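Local coordinates for interphotoreceptor retinoid-binding protein (Xenopus laevis, PDB 1J7X) that probably binds retinoids and carries them through the matrix between the photoreceptors and the neighbouring pigment epithelium of the retina, at residues S38-I41 with D45-A48; E86-L91 with A126-N131. One frame throughout, in Å; residues are numbered along the deposited sequence.

Interaction 1 of 2, residues S38-I41 with D45-A48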
loop_
_atom_site.group_PDB
_atom_site.type_symbol
_atom_site.label_atom_id
_atom_site.label_comp_id
_atom_site.label_asym_id
_atom_site.label_seq_id
_atom_site.Cartn_x
_atom_site.Cartn_y
_atom_site.Cartn_z
ATOM N N SER A 38 6.280 13.186 35.943
ATOM C CA SER A 38 6.368 14.388 36.690
ATOM C C SER A 38 7.554 15.096 36.104
ATOM O O SER A 38 8.168 15.895 36.754
ATOM C CB SER A 38 6.568 14.078 38.166
ATOM O OG SER A 38 7.678 13.206 38.261
ATOM N N THR A 39 7.886 14.833 34.862
ATOM C CA THR A 39 9.003 15.532 34.243
ATOM C C THR A 39 8.507 16.265 32.948
ATOM O O THR A 39 9.228 17.025 32.310
ATOM C CB THR A 39 10.085 14.510 33.899
ATOM O OG1 THR A 39 10.463 13.776 35.083
ATOM C CG2 THR A 39 11.376 15.241 33.383
ATOM N N VAL A 40 7.279 15.962 32.549
ATOM C CA VAL A 40 6.711 16.479 31.299
ATOM C C VAL A 40 5.598 17.471 31.449
ATOM O O VAL A 40 4.571 17.177 32.025
ATOM C CB VAL A 40 6.179 15.331 30.433
ATOM C CG1 VAL A 40 7.319 14.341 30.098
ATOM C CG2 VAL A 40 5.014 14.607 31.104
ATOM N N ILE A 41 5.817 18.656 30.897
ATOM C CA ILE A 41 4.841 19.745 30.986
ATOM C C ILE A 41 4.787 20.550 29.700
ATOM O O ILE A 41 5.064 21.761 29.697
ATOM C CB ILE A 41 5.173 20.706 32.159
ATOM C CG1 ILE A 41 4.058 21.759 32.306
ATOM C CG2 ILE A 41 6.570 21.376 31.984
ATOM C CD1 ILE A 41 2.715 21.179 32.696
ATOM N N ASP A 45 6.578 17.471 24.987
ATOM C CA ASP A 45 7.177 16.498 25.882
ATOM C C ASP A 45 6.273 15.304 26.048
ATOM O O ASP A 45 6.768 14.161 26.042
ATOM C CB ASP A 45 7.419 17.101 27.231
ATOM C CG ASP A 45 8.287 18.348 27.186
ATOM O OD1 ASP A 45 9.273 18.410 26.400
ATOM O OD2 ASP A 45 8.060 19.284 28.013
ATOM N N ILE A 46 4.965 15.566 26.207
ATOM C CA ILE A 46 4.008 14.469 26.300
ATOM C C ILE A 46 4.037 13.560 25.089
ATOM O O ILE A 46 4.094 12.344 25.203
ATOM C CB ILE A 46 2.604 15.013 26.494
ATOM C CG1 ILE A 46 2.490 15.581 27.910
ATOM C CG2 ILE A 46 1.616 13.977 26.367
ATOM C CD1 ILE A 46 3.548 16.586 28.304
ATOM N N ALA A 47 4.026 14.145 23.922
ATOM C CA ALA A 47 4.073 13.340 22.706
ATOM C C ALA A 47 5.378 12.491 22.661
ATOM O O ALA A 47 5.395 11.242 22.486
ATOM C CB ALA A 47 3.984 14.248 21.487
ATOM N N ALA A 48 6.493 13.158 22.919
ATOM C CA ALA A 48 7.760 12.462 22.893
ATOM C C ALA A 48 7.868 11.351 23.912
ATOM O O ALA A 48 8.306 10.239 23.640
ATOM C CB ALA A 48 8.941 13.437 23.001
#
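Val40 meets the first turn of helix 43-58 through its branch carbon, which sits against both Asp45 and Ile46. The tight half is apolar. Val40 CB lies 3.6 Å from Ile46 CD1, and Val40 CG2 is almost as near to that methyl at 3.7 Å. The two side chains cross at a slant. Ile46 reaches Val40 chiefly with CD1: its side chain leaves the backbone alongside the loop, and chi2 of 53° bends CD1 toward it instead of letting the chain extend. The second valine branch, CG1, has chi1 of -59°, which sets it opposite the carbonyl carbon and brings it beside the aspartate stem, 4.0 Å from Asp45 CB. Valine and aspartate thus slide past each other in opposite senses, and the CA atoms of Val40 and Asp45 are the nearest pair of the two segments, 5.4 Å apart.

The loop between helix 25-31 and helix 43-58 packs here on the first turn of the helix that follows it, in the region related to the N-terminal domain of S41 peptidases in eukaryotic IRBP. The end of the loop lies beside the helix start, where Ser42 OG is hydrogen-bonded to Asp45 N.

Beyond the valine the packing thins. Asp45 OD2 stands 3.7 Å from Ile41 N, too far for a hydrogen bond, so the carboxylate approaches that amide loosely; its place in the first turn would probably suit a negative charge facing the helix dipole. Ile41 contributes mainly backbone, with Ile41 N 4.0 Å from Ile46 CD1. Its CB points away from the helix, and the nearest approach of its exposed side chain is Ile41 CG2 to Asp45 OD2, 4.7 Å.

Interaction 2 of 2, residues E86-L91 with A126-N131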
loop_
_atom_site.group_PDB
_atom_site.type_symbol
_atom_site.label_atom_id
_atom_site.label_comp_id
_atom_site.label_asym_id
_atom_site.label_seq_id
_atom_site.Cartn_x
_atom_site.Cartn_y
_atom_site.Cartn_z
ATOM N N GLU A 86 -19.632 7.507 -21.350
ATOM C CA GLU A 86 -20.483 6.415 -21.778
ATOM C C GLU A 86 -20.052 5.958 -23.166
ATOM O O GLU A 86 -20.124 4.785 -23.520
ATOM C CB GLU A 86 -21.943 6.898 -21.824
ATOM C CG GLU A 86 -22.572 7.262 -20.483
ATOM C CD GLU A 86 -22.773 6.056 -19.595
ATOM O OE1 GLU A 86 -21.718 5.495 -19.228
ATOM O OE2 GLU A 86 -23.956 5.671 -19.273
ATOM N N ASP A 87 -19.625 6.905 -23.971
ATOM C CA ASP A 87 -19.261 6.592 -25.321
ATOM C C ASP A 87 -18.008 5.705 -25.381
ATOM O O ASP A 87 -16.977 5.992 -24.765
ATOM C CB ASP A 87 -19.031 7.893 -26.067
ATOM C CG ASP A 87 -18.578 7.684 -27.496
ATOM O OD1 ASP A 87 -17.345 7.414 -27.685
ATOM O OD2 ASP A 87 -19.376 7.803 -28.483
ATOM N N GLU A 88 -18.089 4.631 -26.137
ATOM C CA GLU A 88 -16.958 3.696 -26.269
ATOM C C GLU A 88 -15.668 4.332 -26.836
ATOM O O GLU A 88 -14.551 3.942 -26.443
ATOM C CB GLU A 88 -17.360 2.496 -27.129
ATOM C CG GLU A 88 -18.343 1.546 -26.425
ATOM C CD GLU A 88 -18.681 0.299 -27.246
ATOM O OE1 GLU A 88 -19.128 -0.682 -26.635
ATOM O OE2 GLU A 88 -18.517 0.289 -28.476
ATOM N N ALA A 89 -15.794 5.255 -27.806
ATOM C CA ALA A 89 -14.587 5.889 -28.374
ATOM C C ALA A 89 -13.864 6.686 -27.259
ATOM O O ALA A 89 -12.615 6.649 -27.126
ATOM C CB ALA A 89 -14.964 6.817 -29.479
HETATM N N MSE A 90 -14.655 7.410 -26.476
HETATM C CA MSE A 90 -14.065 8.198 -25.392
HETATM C C MSE A 90 -13.459 7.319 -24.285
HETATM O O MSE A 90 -12.406 7.646 -23.762
HETATM C CB MSE A 90 -15.068 9.142 -24.779
HETATM C CG MSE A 90 -15.344 10.352 -25.670
HETATM SE SE MSE A 90 -16.308 11.732 -24.711
HETATM C CE MSE A 90 -17.969 10.973 -24.873
ATOM N N LEU A 91 -14.131 6.228 -23.936
ATOM C CA LEU A 91 -13.595 5.316 -22.940
ATOM C C LEU A 91 -12.254 4.780 -23.428
ATOM O O LEU A 91 -11.324 4.723 -22.641
ATOM C CB LEU A 91 -14.584 4.147 -22.690
ATOM C CG LEU A 91 -15.764 4.503 -21.824
ATOM C CD1 LEU A 91 -16.805 3.361 -21.725
ATOM C CD2 LEU A 91 -15.311 4.853 -20.475
ATOM N N ALA A 126 -12.547 -2.050 -18.084
ATOM C CA ALA A 126 -11.889 -3.358 -18.382
ATOM C C ALA A 126 -11.845 -3.756 -19.843
ATOM O O ALA A 126 -10.798 -4.154 -20.276
ATOM C CB ALA A 126 -12.516 -4.492 -17.577
ATOM N N PRO A 127 -12.943 -3.646 -20.584
ATOM C CA PRO A 127 -12.953 -4.049 -21.990
ATOM C C PRO A 127 -11.913 -3.290 -22.829
ATOM O O PRO A 127 -11.366 -3.812 -23.713
ATOM C CB PRO A 127 -14.413 -3.725 -22.435
ATOM C CG PRO A 127 -15.156 -3.862 -21.191
ATOM C CD PRO A 127 -14.287 -3.237 -20.177
ATOM N N PHE A 128 -11.648 -2.088 -22.461
ATOM C CA PHE A 128 -10.718 -1.203 -23.201
ATOM C C PHE A 128 -9.302 -1.472 -22.738
ATOM O O PHE A 128 -8.361 -1.290 -23.567
ATOM C CB PHE A 128 -11.143 0.250 -22.969
ATOM C CG PHE A 128 -12.649 0.459 -23.345
ATOM C CD1 PHE A 128 -13.027 0.510 -24.661
ATOM C CD2 PHE A 128 -13.598 0.498 -22.394
ATOM C CE1 PHE A 128 -14.417 0.679 -25.047
ATOM C CE2 PHE A 128 -14.999 0.620 -22.725
ATOM C CZ PHE A 128 -15.383 0.712 -24.057
ATOM N N ILE A 129 -9.151 -1.841 -21.452
ATOM C CA ILE A 129 -7.834 -2.149 -20.923
ATOM C C ILE A 129 -7.283 -3.387 -21.627
ATOM O O ILE A 129 -6.032 -3.560 -21.879
ATOM C CB ILE A 129 -7.842 -2.339 -19.400
ATOM C CG1 ILE A 129 -8.237 -1.052 -18.829
ATOM C CG2 ILE A 129 -6.421 -2.732 -18.976
ATOM C CD1 ILE A 129 -8.445 -1.178 -17.318
ATOM N N VAL A 130 -8.199 -4.220 -22.065
ATOM C CA VAL A 130 -7.756 -5.365 -22.856
ATOM C C VAL A 130 -6.922 -4.969 -24.071
ATOM O O VAL A 130 -5.889 -5.616 -24.400
ATOM C CB VAL A 130 -8.947 -6.209 -23.346
ATOM C CG1 VAL A 130 -8.495 -7.230 -24.357
ATOM C CG2 VAL A 130 -9.679 -6.886 -22.179
ATOM N N ASN A 131 -7.398 -3.936 -24.781
ATOM C CA ASN A 131 -6.759 -3.480 -25.993
ATOM C C ASN A 131 -5.485 -2.677 -25.674
ATOM O O ASN A 131 -4.494 -2.779 -26.356
ATOM C CB ASN A 131 -7.720 -2.540 -26.762
ATOM C CG ASN A 131 -8.925 -3.270 -27.280
ATOM O OD1 ASN A 131 -8.794 -4.426 -27.691
ATOM N ND2 ASN A 131 -10.104 -2.603 -27.280
#
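Phe128 pushes its ring against the first turn of helix 88-98, with Leu91 over one face and Glu88 at the rim. This is helix-helix packing: helix 119-137, which carries the ring, is the connection of a beta-alpha-beta crossover between the parallel strands 108-112 and 142-146. Leu91 CB makes a CH-pi contact 3.8 Å from the ring centroid of Phe128, 19° off the normal, and Leu91 CD1 presses on Phe128 CE2 at 3.4 Å. Glu88 CG meets Phe128 CZ at 3.9 Å, in the ring plane, while Glu88 O comes obliquely to Phe128 CE1 at 3.6 Å. With CG opposite the carbonyl carbon (chi1 -54°), Phe128 points its ring at helix 88-98. Replacing this ring by an alanine removes the face under Leu91 CB and would probably leave a gap between the helices.

Next, Val95 touches Phe128, and the Gln92 amide bridges the helices, hydrogen-bonded to Phe128 O and Asn131 ND2. Asp87 is the N-cap that fixes the first turn: Asp87 OD1 takes a weak bond from Ala89 N and, through its anti lone pair, a straighter one from Met90 N at 2.9 Å, with an N-H...O angle of 157°.

How the interactions relate
Interactions 1 and 2 lie on opposite sides of the chain's centre, with nearest atoms about 44 Å apart, and share no helix. Both are peripheral and partly buried, and each has one buried apolar residue, Ile46 or Leu91. Interaction 1 is local: a loop folds onto the helix that follows it, within the N-terminal region, and aliphatic carbons with a loosely placed carboxylate make it. Interaction 2 joins residues far apart in sequence, from the N-terminal region to the part related to S41 peptidases, and rests on one aromatic ring. Their buried areas are similar, 187 and 167 Å², but only the second includes a CH-pi contact.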